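Local atomic coordinates of aspartate-semialdehyde dehydrogenase 2 (Vibrio cholerae, PDB entry 2R00), a protein that catalyses the NADPH-dependent reductive dephosphorylation of L-aspartyl-4-phosphate to L-aspartate semialdehyde, a step in the biosynthesis of lysine, methionine and threonine. Residues A[110-115]-A[221-226]; A[127-132]-A[321-326]; A[134-139]-A[150-155]; A[205-208]-A[213-216]. One frame throughout, in Å; residues are numbered along the deposited sequence.

Overall arrangement
From the N terminus, the first of these segments is the loop 110-115 of the nucleotide-binding half. It pairs with 221-226, so interaction 1 closes a loop of about a hundred residues at the end of helix 211-223. Interaction 2 opens inside that loop, at 127-132, but closes only on the C-terminal helix 316-335; the two therefore cross, and they touch through E111 with Q326 and I223 with P129. Nested inside both are interaction 3, which packs helix 131-147 on the following strand 149-159, and interaction 4, a short closure at the start of helix 211-223. These two lie in series, meet at M136 and M216, and both touch the second subunit.

Interaction 1: A[110-115]-A[221-226]; sequences PEVNPE and QKIFND
The last turn of helix 211-223 presents I223 to V112 and N113 of the loop 110-115. Just before it, K222 O accepts a hydrogen bond from water 1 at 2.9 Å, and the same water accepts one from N113 ND2 at 3.0 Å. The K222 side chain leads away, its NZ held by the backbone carbonyls of R100, D102 and I105. Next, I223 lays its CG2 3.8 Å from V112 CG1, two branched apolar side chains crossing at about a right angle. I223 CG2 is also 3.8 Å from N113 CG. I223 is buried and packs as well on L107, P129 and L137, which suits a branched apolar side chain. The N113 amide is anchored, since ND2 also bonds to L107 O and OD1 to V109 N. A loop of the nucleotide-binding domain is thus joined to a helix of the dimerisation domain. F224 directs its CB away from the loop and stacks its ring with Y144. N225 is the C-prime residue of a Schellman motif; its positive phi (52°) is a left-handed conformation that asparagine tolerates well. Its N bonds to K222 O at 2.9 Å, and D226 N reaches Q221 O at 2.9 Å.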
loop_
_atom_site.group_PDB
_atom_site.type_symbol
_atom_site.label_atom_id
_atom_site.label_comp_id
_atom_site.label_asym_id
_atom_site.label_seq_id
_atom_site.Cartn_x
_atom_site.Cartn_y
_atom_site.Cartn_z
ATOM N N PRO A 110 2.461 -11.255 23.093
ATOM C CA PRO A 110 2.052 -11.063 24.494
ATOM C C PRO A 110 0.902 -10.088 24.766
ATOM O O PRO A 110 0.221 -10.249 25.764
ATOM C CB PRO A 110 3.344 -10.594 25.179
ATOM C CG PRO A 110 4.420 -11.172 24.354
ATOM C CD PRO A 110 3.915 -11.072 22.941
ATOM N N GLU A 111 0.670 -9.108 23.894
ATOM C CA GLU A 111 -0.454 -8.189 24.076
ATOM C C GLU A 111 -1.764 -8.833 23.633
ATOM O O GLU A 111 -2.853 -8.350 23.961
ATOM C CB GLU A 111 -0.233 -6.897 23.288
ATOM C CG GLU A 111 0.957 -6.076 23.755
ATOM C CD GLU A 111 2.233 -6.407 23.011
ATOM O OE1 GLU A 111 2.349 -7.525 22.445
ATOM O OE2 GLU A 111 3.129 -5.536 22.995
ATOM N N VAL A 112 -1.661 -9.929 22.891
ATOM C CA VAL A 112 -2.838 -10.519 22.273
ATOM C C VAL A 112 -3.205 -11.871 22.882
ATOM O O VAL A 112 -4.330 -12.044 23.374
ATOM C CB VAL A 112 -2.664 -10.625 20.735
ATOM C CG1 VAL A 112 -3.866 -11.294 20.099
ATOM C CG2 VAL A 112 -2.431 -9.246 20.137
ATOM N N ASN A 113 -2.268 -12.822 22.855
ATOM C CA ASN A 113 -2.564 -14.181 23.308
ATOM C C ASN A 113 -1.574 -14.724 24.342
ATOM O O ASN A 113 -1.072 -15.839 24.180
ATOM C CB ASN A 113 -2.665 -15.136 22.109
ATOM C CG ASN A 113 -1.329 -15.307 21.376
ATOM O OD1 ASN A 113 -0.465 -14.437 21.417
ATOM N ND2 ASN A 113 -1.171 -16.434 20.707
ATOM N N PRO A 114 -1.320 -13.960 25.432
ATOM C CA PRO A 114 -0.299 -14.397 26.382
ATOM C C PRO A 114 -0.674 -15.720 27.046
ATOM O O PRO A 114 0.207 -16.423 27.506
ATOM C CB PRO A 114 -0.275 -13.269 27.426
ATOM C CG PRO A 114 -1.654 -12.659 27.356
ATOM C CD PRO A 114 -1.976 -12.712 25.880
ATOM N N GLU A 115 -1.972 -16.040 27.072
ATOM C CA GLU A 115 -2.482 -17.305 27.612
ATOM C C GLU A 115 -1.868 -18.521 26.928
ATOM O O GLU A 115 -1.676 -19.568 27.559
ATOM C CB GLU A 115 -4.007 -17.389 27.462
ATOM C CG GLU A 115 -4.804 -17.100 28.730
ATOM C CD GLU A 115 -6.133 -17.869 28.770
ATOM O OE1 GLU A 115 -6.991 -17.650 27.872
ATOM O OE2 GLU A 115 -6.316 -18.701 29.699
ATOM N N GLN A 221 -4.636 -16.339 12.039
ATOM C CA GLN A 221 -5.701 -17.216 12.530
ATOM C C GLN A 221 -5.315 -17.974 13.801
ATOM O O GLN A 221 -6.160 -18.172 14.686
ATOM C CB GLN A 221 -6.110 -18.205 11.435
ATOM C CG GLN A 221 -6.855 -17.556 10.269
ATOM C CD GLN A 221 -7.184 -18.539 9.159
ATOM O OE1 GLN A 221 -6.557 -19.598 9.034
ATOM N NE2 GLN A 221 -8.159 -18.185 8.333
ATOM N N LYS A 222 -4.057 -18.418 13.870
ATOM C CA LYS A 222 -3.516 -19.082 15.060
ATOM C C LYS A 222 -3.488 -18.150 16.274
ATOM O O LYS A 222 -3.964 -18.516 17.353
ATOM C CB LYS A 222 -2.108 -19.627 14.794
ATOM C CG LYS A 222 -1.507 -20.440 15.935
ATOM C CD LYS A 222 -0.299 -21.256 15.474
ATOM C CE LYS A 222 0.191 -22.243 16.544
ATOM N NZ LYS A 222 1.244 -23.183 15.987
ATOM N N ILE A 223 -2.924 -16.960 16.107
ATOM C CA ILE A 223 -2.783 -16.021 17.223
ATOM C C ILE A 223 -4.153 -15.590 17.763
ATOM O O ILE A 223 -4.366 -15.595 18.974
ATOM C CB ILE A 223 -1.874 -14.825 16.868
ATOM C CG1 ILE A 223 -0.443 -15.327 16.642
ATOM C CG2 ILE A 223 -1.877 -13.766 17.986
ATOM C CD1 ILE A 223 0.448 -14.405 15.790
ATOM N N PHE A 224 -5.079 -15.261 16.867
ATOM C CA PHE A 224 -6.462 -14.950 17.263
ATOM C C PHE A 224 -7.201 -16.189 17.760
ATOM O O PHE A 224 -8.262 -16.079 18.384
ATOM C CB PHE A 224 -7.254 -14.352 16.088
ATOM C CG PHE A 224 -7.071 -12.849 15.896
ATOM C CD1 PHE A 224 -7.112 -11.972 16.975
ATOM C CD2 PHE A 224 -6.914 -12.318 14.617
ATOM C CE1 PHE A 224 -6.971 -10.581 16.790
ATOM C CE2 PHE A 224 -6.775 -10.929 14.421
ATOM C CZ PHE A 224 -6.803 -10.063 15.514
ATOM N N ASN A 225 -6.642 -17.365 17.464
ATOM C CA ASN A 225 -7.285 -18.654 17.724
ATOM C C ASN A 225 -8.700 -18.703 17.142
ATOM O O ASN A 225 -9.658 -19.112 17.808
ATOM C CB ASN A 225 -7.278 -18.989 19.224
ATOM C CG ASN A 225 -7.610 -20.442 19.495
ATOM O OD1 ASN A 225 -7.298 -21.330 18.690
ATOM N ND2 ASN A 225 -8.259 -20.695 20.625
ATOM N N ASP A 226 -8.823 -18.276 15.887
ATOM C CA ASP A 226 -10.127 -18.081 15.283
ATOM C C ASP A 226 -10.069 -18.429 13.793
ATOM O O ASP A 226 -9.764 -17.570 12.959
ATOM C CB ASP A 226 -10.587 -16.638 15.530
ATOM C CG ASP A 226 -11.995 -16.357 15.015
ATOM O OD1 ASP A 226 -12.517 -15.256 15.324
ATOM O OD2 ASP A 226 -12.571 -17.205 14.299
HETATM O O HOH W 1 -3.132 -18.663 20.096
#

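Interaction 2: A[127-132]-A[321-326]; sequences ANPNCS and ATNAVQ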
loop_
_atom_site.group_PDB
_atom_site.type_symbol
_atom_site.label_atom_id
_atom_site.label_comp_id
_atom_site.label_asym_id
_atom_site.label_seq_id
_atom_site.Cartn_x
_atom_site.Cartn_y
_atom_site.Cartn_z
ATOM N N ALA A 127 6.943 -20.178 19.784
ATOM C CA ALA A 127 7.353 -19.581 18.505
ATOM C C ALA A 127 7.081 -18.084 18.516
ATOM O O ALA A 127 6.011 -17.655 18.955
ATOM C CB ALA A 127 6.607 -20.248 17.365
ATOM N N ASN A 128 8.062 -17.304 18.051
ATOM C CA ASN A 128 7.950 -15.851 17.903
ATOM C C ASN A 128 7.410 -15.622 16.499
ATOM O O ASN A 128 7.960 -16.185 15.554
ATOM C CB ASN A 128 9.349 -15.211 18.038
ATOM C CG ASN A 128 9.319 -13.724 18.441
ATOM O OD1 ASN A 128 10.005 -12.882 17.833
ATOM N ND2 ASN A 128 8.579 -13.410 19.488
ATOM N N PRO A 129 6.317 -14.839 16.349
ATOM C CA PRO A 129 5.789 -14.626 15.002
ATOM C C PRO A 129 6.620 -13.670 14.142
ATOM O O PRO A 129 7.567 -13.040 14.622
ATOM C CB PRO A 129 4.379 -14.036 15.245
ATOM C CG PRO A 129 4.106 -14.196 16.707
ATOM C CD PRO A 129 5.487 -14.159 17.355
ATOM N N ASN A 130 6.237 -13.590 12.873
ATOM C CA ASN A 130 6.798 -12.654 11.926
ATOM C C ASN A 130 6.500 -11.227 12.389
ATOM O O ASN A 130 5.393 -10.960 12.863
ATOM C CB ASN A 130 6.156 -12.931 10.563
ATOM C CG ASN A 130 6.922 -12.317 9.421
ATOM O OD1 ASN A 130 6.950 -11.104 9.266
ATOM N ND2 ASN A 130 7.553 -13.160 8.607
ATOM N N CYS A 131 7.468 -10.314 12.260
ATOM C CA CYS A 131 7.259 -8.904 12.676
ATOM C C CYS A 131 6.038 -8.276 12.007
ATOM O O CYS A 131 5.318 -7.517 12.644
ATOM C CB CYS A 131 8.506 -8.025 12.467
ATOM S SG CYS A 131 8.471 -6.379 13.357
ATOM N N SER A 132 5.798 -8.619 10.738
ATOM C CA SER A 132 4.580 -8.212 10.038
ATOM C C SER A 132 3.307 -8.598 10.796
ATOM O O SER A 132 2.385 -7.791 10.926
ATOM C CB SER A 132 4.522 -8.853 8.655
ATOM O OG SER A 132 5.209 -8.073 7.699
ATOM N N ALA A 321 12.734 -8.725 18.439
ATOM C CA ALA A 321 13.517 -9.017 19.633
ATOM C C ALA A 321 12.715 -8.732 20.896
ATOM O O ALA A 321 12.701 -9.535 21.824
ATOM C CB ALA A 321 14.806 -8.228 19.620
ATOM N N THR A 322 12.023 -7.591 20.904
ATOM C CA THR A 322 11.184 -7.185 22.025
ATOM C C THR A 322 10.022 -8.145 22.266
ATOM O O THR A 322 9.714 -8.464 23.421
ATOM C CB THR A 322 10.658 -5.753 21.811
ATOM O OG1 THR A 322 11.777 -4.860 21.714
ATOM C CG2 THR A 322 9.742 -5.312 22.954
ATOM N N ASN A 323 9.371 -8.608 21.195
ATOM C CA ASN A 323 8.275 -9.564 21.360
ATOM C C ASN A 323 8.756 -10.822 22.086
ATOM O O ASN A 323 8.099 -11.310 23.020
ATOM C CB ASN A 323 7.648 -9.929 20.006
ATOM C CG ASN A 323 6.279 -10.557 20.155
ATOM O OD1 ASN A 323 5.289 -9.858 20.390
ATOM N ND2 ASN A 323 6.209 -11.882 20.023
ATOM N N ALA A 324 9.915 -11.317 21.651
ATOM C CA ALA A 324 10.595 -12.482 22.223
ATOM C C ALA A 324 10.917 -12.307 23.701
ATOM O O ALA A 324 10.701 -13.220 24.497
ATOM C CB ALA A 324 11.881 -12.761 21.443
ATOM N N VAL A 325 11.444 -11.140 24.067
ATOM C CA VAL A 325 11.743 -10.853 25.476
ATOM C C VAL A 325 10.456 -10.743 26.320
ATOM O O VAL A 325 10.402 -11.271 27.435
ATOM C CB VAL A 325 12.666 -9.615 25.623
ATOM C CG1 VAL A 325 13.004 -9.338 27.093
ATOM C CG2 VAL A 325 13.951 -9.823 24.830
ATOM N N GLN A 326 9.413 -10.107 25.772
ATOM C CA GLN A 326 8.109 -10.036 26.452
ATOM C C GLN A 326 7.514 -11.413 26.737
ATOM O O GLN A 326 6.877 -11.623 27.778
ATOM C CB GLN A 326 7.106 -9.254 25.617
ATOM C CG GLN A 326 7.309 -7.749 25.602
ATOM C CD GLN A 326 6.337 -7.067 24.661
ATOM O OE1 GLN A 326 6.467 -7.162 23.444
ATOM N NE2 GLN A 326 5.354 -6.377 25.225
#
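The amide of N128 packs against the amide of N323 and against A324. Its CG stands anti to the backbone N (chi1 -158°), which carries the amide from the loop toward helix 316-335. The N128 and N323 side chains run past each other in opposite directions with their amide planes 42° apart, so the two groups meet at a slant, with N128 CG 3.9 Å from N323 ND2. The small methyl group of A324 suits its place beside them, with its CB 4.1 Å from N128 CG. N323 has a polar partner of its own, because ND2 bonds to V108 O, and the same nitrogen meets P129 CD at 3.6 Å, with the proline ring and the asparagine side chain crossing at about a right angle. All four touching residues are buried, where a polar side chain needs a partner such as V108 gives N323, while P129 and A324 are compact and apolar. The segment leads from strand 125-127, at the edge of the Rossmann-type sheet, into helix 131-147, whose first residue is C131, the nucleophile that forms the acyl-thioester intermediate. N130 is the N-cap of that helix: its OD1 accepts from S132 N at 3.1 Å, the donor lying in the carbonyl plane on a lone pair, with an N-H...O angle of 147°. The backbone just ahead of the cysteine has further anchors, N128 O bonding to NE of R100, a predicted phosphate-binding residue, and N130 N to the carboxylate of E219. C131 itself packs against V316, at the start of the C-terminal helix.

Interaction 3: A[134-139]-A[150-155]; sequences IQMLVA and ERINVT
M136 is the residue through which the helical segment 134-139 reaches I152 and V154. Just before it, Q135 OE1 is hydrogen-bonded to ND1 of H244, the predicted proton acceptor. M136 then stretches from the helix with CG anti to the backbone N (chi1 -178°) and the next bond equally extended, which delivers the sulfur to the strand; only the terminal methyl bends aside, at chi3 71°. M136 SD rests against both branched residues, 3.9 Å from I152 CG2 and 3.8 Å from V154 CG2, with V154 CB and CG1 each 3.9 Å away, and M136 lies slantwise to both side chains. An unbranched, flexible methionine spans the distance from helix to strand, where M136 CA and V154 CA are 8.8 Å apart. L137 packs on I223 of helix 211-223 and on F224, the next residue, while the short A139 fits against L309 and V311. I152 and V154 alternate with N153, whose CB is directed away from the helix and whose ND2 bonds to D300 of the second subunit. This is the layered alpha/beta architecture of the dimerisation domain: helices 131-147 and 211-223 pack on one face of a mixed sheet, and the other face meets the partner subunit.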
loop_
_atom_site.group_PDB
_atom_site.type_symbol
_atom_site.label_atom_id
_atom_site.label_comp_id
_atom_site.label_asym_id
_atom_site.label_seq_id
_atom_site.Cartn_x
_atom_site.Cartn_y
_atom_site.Cartn_z
ATOM N N ILE A 134 3.162 -9.629 14.073
ATOM C CA ILE A 134 3.229 -8.934 15.366
ATOM C C ILE A 134 2.632 -7.518 15.259
ATOM O O ILE A 134 1.687 -7.183 15.977
ATOM C CB ILE A 134 4.675 -8.866 15.907
ATOM C CG1 ILE A 134 5.227 -10.277 16.155
ATOM C CG2 ILE A 134 4.732 -8.015 17.205
ATOM C CD1 ILE A 134 6.735 -10.317 16.439
ATOM N N GLN A 135 3.169 -6.719 14.343
ATOM C CA GLN A 135 2.720 -5.338 14.102
ATOM C C GLN A 135 1.203 -5.258 13.952
ATOM O O GLN A 135 0.539 -4.473 14.635
ATOM C CB GLN A 135 3.311 -4.826 12.787
ATOM C CG GLN A 135 4.624 -4.070 12.836
ATOM C CD GLN A 135 5.156 -3.779 11.431
ATOM O OE1 GLN A 135 6.204 -4.306 11.046
ATOM N NE2 GLN A 135 4.424 -2.962 10.647
ATOM N N MET A 136 0.665 -6.073 13.041
ATOM C CA MET A 136 -0.753 -6.029 12.695
ATOM C C MET A 136 -1.642 -6.454 13.865
ATOM O O MET A 136 -2.674 -5.829 14.136
ATOM C CB MET A 136 -1.038 -6.901 11.456
ATOM C CG MET A 136 -2.501 -6.861 10.997
ATOM S SD MET A 136 -2.863 -7.821 9.511
ATOM C CE MET A 136 -2.736 -9.505 10.099
ATOM N N LEU A 137 -1.241 -7.525 14.540
ATOM C CA LEU A 137 -2.035 -8.101 15.621
ATOM C C LEU A 137 -2.118 -7.207 16.861
ATOM O O LEU A 137 -3.158 -7.148 17.528
ATOM C CB LEU A 137 -1.499 -9.485 15.985
ATOM C CG LEU A 137 -2.233 -10.598 15.229
ATOM C CD1 LEU A 137 -1.351 -11.750 14.975
ATOM C CD2 LEU A 137 -3.449 -11.057 16.010
ATOM N N VAL A 138 -1.022 -6.527 17.174
ATOM C CA VAL A 138 -1.035 -5.520 18.231
ATOM C C VAL A 138 -2.066 -4.429 17.903
ATOM O O VAL A 138 -2.924 -4.104 18.728
ATOM C CB VAL A 138 0.372 -4.951 18.487
ATOM C CG1 VAL A 138 0.305 -3.701 19.351
ATOM C CG2 VAL A 138 1.240 -6.009 19.189
ATOM N N ALA A 139 -1.994 -3.890 16.689
ATOM C CA ALA A 139 -2.912 -2.840 16.243
ATOM C C ALA A 139 -4.379 -3.260 16.171
ATOM O O ALA A 139 -5.256 -2.460 16.467
ATOM C CB ALA A 139 -2.452 -2.259 14.893
ATOM N N GLU A 150 -14.361 -9.892 10.849
ATOM C CA GLU A 150 -14.848 -10.861 9.882
ATOM C C GLU A 150 -13.772 -11.130 8.835
ATOM O O GLU A 150 -13.461 -12.283 8.530
ATOM C CB GLU A 150 -16.116 -10.308 9.223
ATOM C CG GLU A 150 -16.869 -11.266 8.319
ATOM C CD GLU A 150 -18.188 -10.673 7.824
ATOM O OE1 GLU A 150 -19.129 -11.456 7.541
ATOM O OE2 GLU A 150 -18.291 -9.419 7.732
ATOM N N ARG A 151 -13.197 -10.049 8.303
ATOM C CA ARG A 151 -12.212 -10.143 7.240
ATOM C C ARG A 151 -11.129 -9.071 7.379
ATOM O O ARG A 151 -11.429 -7.911 7.670
ATOM C CB ARG A 151 -12.913 -10.010 5.893
ATOM C CG ARG A 151 -12.060 -10.384 4.695
ATOM C CD ARG A 151 -12.817 -10.173 3.387
ATOM N NE ARG A 151 -14.258 -10.322 3.574
ATOM C CZ ARG A 151 -15.145 -9.353 3.360
ATOM N NH1 ARG A 151 -14.737 -8.166 2.919
ATOM N NH2 ARG A 151 -16.437 -9.578 3.573
ATOM N N ILE A 152 -9.871 -9.484 7.192
ATOM C CA ILE A 152 -8.728 -8.558 7.121
ATOM C C ILE A 152 -8.121 -8.637 5.725
ATOM O O ILE A 152 -7.755 -9.724 5.256
ATOM C CB ILE A 152 -7.606 -8.906 8.148
ATOM C CG1 ILE A 152 -8.130 -8.867 9.590
ATOM C CG2 ILE A 152 -6.409 -7.945 7.995
ATOM C CD1 ILE A 152 -7.271 -9.672 10.594
ATOM N N ASN A 153 -8.028 -7.487 5.065
ATOM C CA ASN A 153 -7.214 -7.343 3.870
ATOM C C ASN A 153 -6.013 -6.455 4.205
ATOM O O ASN A 153 -6.167 -5.326 4.690
ATOM C CB ASN A 153 -8.039 -6.763 2.712
ATOM C CG ASN A 153 -9.000 -7.795 2.101
ATOM O OD1 ASN A 153 -9.773 -8.432 2.815
ATOM N ND2 ASN A 153 -8.946 -7.959 0.781
ATOM N N VAL A 154 -4.817 -6.980 3.964
ATOM C CA VAL A 154 -3.601 -6.308 4.400
ATOM C C VAL A 154 -2.520 -6.356 3.319
ATOM O O VAL A 154 -2.298 -7.407 2.698
ATOM C CB VAL A 154 -3.080 -6.878 5.752
ATOM C CG1 VAL A 154 -2.797 -8.411 5.672
ATOM C CG2 VAL A 154 -1.851 -6.101 6.255
ATOM N N THR A 155 -1.857 -5.218 3.113
ATOM C CA THR A 155 -0.692 -5.120 2.240
ATOM C C THR A 155 0.540 -4.772 3.081
ATOM O O THR A 155 0.509 -3.804 3.852
ATOM C CB THR A 155 -0.900 -4.049 1.131
ATOM O OG1 THR A 155 -2.061 -4.375 0.362
ATOM C CG2 THR A 155 0.310 -3.999 0.196
#

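Interaction 4: A[205-208]-A[213-216]; sequences MDNG and EMKM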
loop_
_atom_site.group_PDB
_atom_site.type_symbol
_atom_site.label_atom_id
_atom_site.label_comp_id
_atom_site.label_asym_id
_atom_site.label_seq_id
_atom_site.Cartn_x
_atom_site.Cartn_y
_atom_site.Cartn_z
ATOM N N MET A 205 -2.337 -24.411 -2.200
ATOM C CA MET A 205 -3.574 -23.643 -2.103
ATOM C C MET A 205 -4.144 -23.394 -3.491
ATOM O O MET A 205 -5.364 -23.398 -3.671
ATOM C CB MET A 205 -3.347 -22.308 -1.382
ATOM C CG MET A 205 -2.953 -22.431 0.089
ATOM S SD MET A 205 -4.145 -23.344 1.082
ATOM C CE MET A 205 -5.566 -22.244 1.025
ATOM N N ASP A 206 -3.242 -23.188 -4.455
ATOM C CA ASP A 206 -3.592 -22.865 -5.845
ATOM C C ASP A 206 -4.646 -21.752 -5.909
ATOM O O ASP A 206 -5.607 -21.831 -6.680
ATOM C CB ASP A 206 -4.056 -24.126 -6.598
ATOM C CG ASP A 206 -4.210 -23.896 -8.100
ATOM O OD1 ASP A 206 -3.446 -23.081 -8.683
ATOM O OD2 ASP A 206 -5.099 -24.536 -8.702
ATOM N N ASN A 207 -4.461 -20.718 -5.086
ATOM C CA ASN A 207 -5.453 -19.648 -4.984
ATOM C C ASN A 207 -4.940 -18.265 -5.395
ATOM O O ASN A 207 -5.621 -17.262 -5.183
ATOM C CB ASN A 207 -6.067 -19.605 -3.578
ATOM C CG ASN A 207 -5.053 -19.253 -2.498
ATOM O OD1 ASN A 207 -3.876 -19.027 -2.779
ATOM N ND2 ASN A 207 -5.508 -19.223 -1.253
ATOM N N GLY A 208 -3.736 -18.224 -5.961
ATOM C CA GLY A 208 -3.139 -16.975 -6.417
ATOM C C GLY A 208 -2.313 -16.263 -5.362
ATOM O O GLY A 208 -1.558 -15.356 -5.678
ATOM N N GLU A 213 2.428 -15.058 1.839
ATOM C CA GLU A 213 1.093 -14.511 2.099
ATOM C C GLU A 213 0.250 -15.513 2.871
ATOM O O GLU A 213 -0.380 -15.151 3.849
ATOM C CB GLU A 213 0.392 -14.057 0.811
ATOM C CG GLU A 213 1.021 -12.794 0.186
ATOM C CD GLU A 213 0.649 -12.553 -1.283
ATOM O OE1 GLU A 213 -0.057 -13.379 -1.906
ATOM O OE2 GLU A 213 1.064 -11.504 -1.809
ATOM N N MET A 214 0.246 -16.775 2.438
ATOM C CA MET A 214 -0.495 -17.822 3.149
ATOM C C MET A 214 0.016 -17.983 4.576
ATOM O O MET A 214 -0.758 -18.247 5.496
ATOM C CB MET A 214 -0.416 -19.158 2.394
ATOM C CG MET A 214 -1.326 -19.239 1.164
ATOM S SD MET A 214 -2.994 -18.557 1.381
ATOM C CE MET A 214 -3.700 -19.475 2.771
ATOM N N LYS A 215 1.321 -17.820 4.764
ATOM C CA LYS A 215 1.902 -17.950 6.101
ATOM C C LYS A 215 1.361 -16.900 7.055
ATOM O O LYS A 215 1.117 -17.194 8.220
ATOM C CB LYS A 215 3.428 -17.923 6.045
ATOM C CG LYS A 215 4.026 -19.286 5.721
ATOM C CD LYS A 215 5.427 -19.216 5.147
ATOM C CE LYS A 215 6.218 -18.026 5.654
ATOM N NZ LYS A 215 6.696 -18.186 7.044
ATOM N N MET A 216 1.129 -15.691 6.541
ATOM C CA MET A 216 0.514 -14.617 7.312
ATOM C C MET A 216 -0.922 -14.958 7.716
ATOM O O MET A 216 -1.330 -14.709 8.852
ATOM C CB MET A 216 0.571 -13.311 6.521
ATOM C CG MET A 216 0.122 -12.081 7.283
ATOM S SD MET A 216 0.819 -10.530 6.623
ATOM C CE MET A 216 0.627 -9.523 8.088
#
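M205 and M214 bring together the loop that leads into helix 211-223 and the first turns of that helix, in the dimerisation domain. The two side chains slant across each other, and both are folded rather than extended, with bends at chi2 and chi3. They consequently touch at two levels: M205 CG meets M214 CG at 3.7 Å, and the methyl groups M205 CE and M214 CE meet at 3.8 Å. Long, pliable methionines suit such a spot, where a loop without regular structure has to fit a helix near the second subunit. N207 and M214 point toward each other from their own backbones. N207 OD1 bonds to Y209 N, two residues on, forming an Asx turn that fixes the amide, while I301 of the second subunit packs on both N207 and M214. G208 has phi at 90°, a value that suits glycine because a beta carbon would collide with the carbonyl oxygen of N207. Its O bonds to R296 of the second subunit, which also forms a salt bridge with E213. E213 in addition reaches back with OE1 to the backbone N of T210, the side-chain half of what would be a capping box, with T210 at the N-cap position. The N207 amide, its OD1 held by the Asx turn, places ND2 3.7 Å from M214 SD.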